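PDB 6MRK: nuclear RNA export factor 2 from Drosophila melanogaster, which acts with Panx, Piwi and Nxt1 in the ovary to silence transposons cotranscriptionally and may take part in mRNA export from the nucleus. Local coordinates for residues V161-D165 and R176-I180. Residues are numbered along the deposited sequence; the frame is centred on the assembly and turned at random.
Sequences VVTFD and RRLKI
Phe164 carries Arg176 over one ring face and meets Leu178 at its edge, on one face of an antiparallel hairpin. From CB outward, the phenylalanine first meets the arginine chain, CB touching Arg176 CG at 3.9 Å. Ring atoms CG and CD2 then lie against NE and CZ, and CE2 comes within 3.4 Å of Arg176 NH1. Across the ring from CD2, CE1 meets Leu178 CD1 at the edge, in the ring plane, at 3.7 Å. The guanidinium is stacked flat on the ring, planes 16° apart, in an off-centre cation-pi contact; bends at chi2 and chi3 of Arg176 fold the chain back over the phenyl group. Leu178 also reaches Val162, CD1 meeting CG2 at 3.8 Å. Between the strands, Thr163 pairs with Lys179 and Asp165 with Arg177, each through two backbone hydrogen bonds; their side chains lie on the other face, where Thr163 OG1 rests on Lys179 CB at 3.6 Å. Strands 152-166 and 176-188 form this hairpin in the curved sheet of the NTF2-like domain. Helix 12-27 covers the Phe164 face, with Leu14 on Phe164, Phe18 on Leu178 and Tyr22 on Ile180, while strand 123-135 continues the sheet beyond Val162 through Ala124.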
loop_
_atom_site.group_PDB
_atom_site.type_symbol
_atom_site.label_atom_id
_atom_site.label_comp_id
_atom_site.label_asym_id
_atom_site.label_seq_id
_atom_site.Cartn_x
_atom_site.Cartn_y
_atom_site.Cartn_z
ATOM N N VAL A 161 -1.477 -7.787 0.576
ATOM C CA VAL A 161 -2.366 -8.694 1.356
ATOM C C VAL A 161 -2.130 -10.100 0.818
ATOM O O VAL A 161 -2.348 -10.302 -0.388
ATOM C CB VAL A 161 -3.840 -8.284 1.234
ATOM C CG1 VAL A 161 -4.713 -9.097 2.174
ATOM C CG2 VAL A 161 -4.018 -6.787 1.472
ATOM N N VAL A 162 -1.652 -11.008 1.657
ATOM C CA VAL A 162 -1.210 -12.353 1.204
ATOM C C VAL A 162 -1.913 -13.407 2.053
ATOM O O VAL A 162 -2.207 -13.134 3.201
ATOM C CB VAL A 162 0.324 -12.484 1.270
ATOM C CG1 VAL A 162 1.015 -11.211 0.814
ATOM C CG2 VAL A 162 0.817 -12.888 2.653
ATOM N N THR A 163 -2.185 -14.570 1.484
ATOM C CA THR A 163 -2.801 -15.700 2.209
ATOM C C THR A 163 -1.802 -16.839 2.245
ATOM O O THR A 163 -0.922 -16.914 1.346
ATOM C CB THR A 163 -4.076 -16.205 1.545
ATOM O OG1 THR A 163 -3.726 -16.375 0.171
ATOM C CG2 THR A 163 -5.250 -15.267 1.702
ATOM N N PHE A 164 -1.962 -17.678 3.257
ATOM C CA PHE A 164 -1.136 -18.868 3.542
ATOM C C PHE A 164 -1.995 -20.106 3.259
ATOM O O PHE A 164 -3.115 -20.215 3.790
ATOM C CB PHE A 164 -0.642 -18.764 4.984
ATOM C CG PHE A 164 0.249 -17.586 5.299
ATOM C CD1 PHE A 164 0.976 -16.945 4.308
ATOM C CD2 PHE A 164 0.418 -17.158 6.602
ATOM C CE1 PHE A 164 1.823 -15.894 4.613
ATOM C CE2 PHE A 164 1.262 -16.099 6.899
ATOM C CZ PHE A 164 1.966 -15.471 5.907
ATOM N N ASP A 165 -1.511 -20.976 2.380
ATOM C CA ASP A 165 -2.199 -22.220 1.946
ATOM C C ASP A 165 -1.247 -23.393 2.156
ATOM O O ASP A 165 -0.051 -23.226 1.835
ATOM C CB ASP A 165 -2.524 -22.216 0.454
ATOM C CG ASP A 165 -3.043 -20.900 -0.090
ATOM O OD1 ASP A 165 -3.089 -19.925 0.676
ATOM O OD2 ASP A 165 -3.386 -20.861 -1.288
ATOM N N ARG A 176 3.608 -24.083 4.055
ATOM C CA ARG A 176 2.785 -22.932 3.599
ATOM C C ARG A 176 3.326 -22.392 2.274
ATOM O O ARG A 176 4.519 -22.138 2.167
ATOM C CB ARG A 176 2.734 -21.856 4.684
ATOM C CG ARG A 176 1.540 -21.994 5.622
ATOM C CD ARG A 176 1.834 -21.500 7.026
ATOM N NE ARG A 176 2.658 -20.297 7.029
ATOM C CZ ARG A 176 2.753 -19.441 8.037
ATOM N NH1 ARG A 176 3.532 -18.382 7.915
ATOM N NH2 ARG A 176 2.067 -19.627 9.153
ATOM N N ARG A 177 2.443 -22.258 1.295
ATOM C CA ARG A 177 2.690 -21.504 0.044
ATOM C C ARG A 177 2.089 -20.109 0.247
ATOM O O ARG A 177 0.969 -19.995 0.813
ATOM C CB ARG A 177 2.118 -22.278 -1.151
ATOM C CG ARG A 177 2.002 -21.471 -2.438
ATOM C CD ARG A 177 2.346 -22.233 -3.712
ATOM N NE ARG A 177 1.590 -23.469 -3.910
ATOM C CZ ARG A 177 2.114 -24.698 -3.989
ATOM N NH1 ARG A 177 3.422 -24.890 -3.886
ATOM N NH2 ARG A 177 1.317 -25.737 -4.171
ATOM N N LEU A 178 2.841 -19.078 -0.122
ATOM C CA LEU A 178 2.376 -17.677 0.005
ATOM C C LEU A 178 1.655 -17.329 -1.288
ATOM O O LEU A 178 2.186 -17.660 -2.362
ATOM C CB LEU A 178 3.556 -16.741 0.263
ATOM C CG LEU A 178 3.145 -15.328 0.676
ATOM C CD1 LEU A 178 3.982 -14.835 1.845
ATOM C CD2 LEU A 178 3.241 -14.351 -0.487
ATOM N N LYS A 179 0.473 -16.737 -1.185
ATOM C CA LYS A 179 -0.223 -16.205 -2.375
ATOM C C LYS A 179 -0.497 -14.733 -2.114
ATOM O O LYS A 179 -0.857 -14.407 -0.982
ATOM C CB LYS A 179 -1.524 -16.966 -2.664
ATOM C CG LYS A 179 -1.405 -18.303 -3.395
ATOM C CD LYS A 179 -0.399 -18.337 -4.510
ATOM C CE LYS A 179 -0.948 -18.942 -5.778
ATOM N NZ LYS A 179 0.147 -19.273 -6.714
ATOM N N ILE A 180 -0.334 -13.891 -3.128
ATOM C CA ILE A 180 -0.744 -12.464 -3.033
ATOM C C ILE A 180 -2.197 -12.342 -3.489
ATOM O O ILE A 180 -2.540 -12.796 -4.587
ATOM C CB ILE A 180 0.199 -11.540 -3.814
ATOM C CG1 ILE A 180 1.649 -11.717 -3.368
ATOM C CG2 ILE A 180 -0.258 -10.105 -3.641
ATOM C CD1 ILE A 180 2.643 -11.228 -4.375
#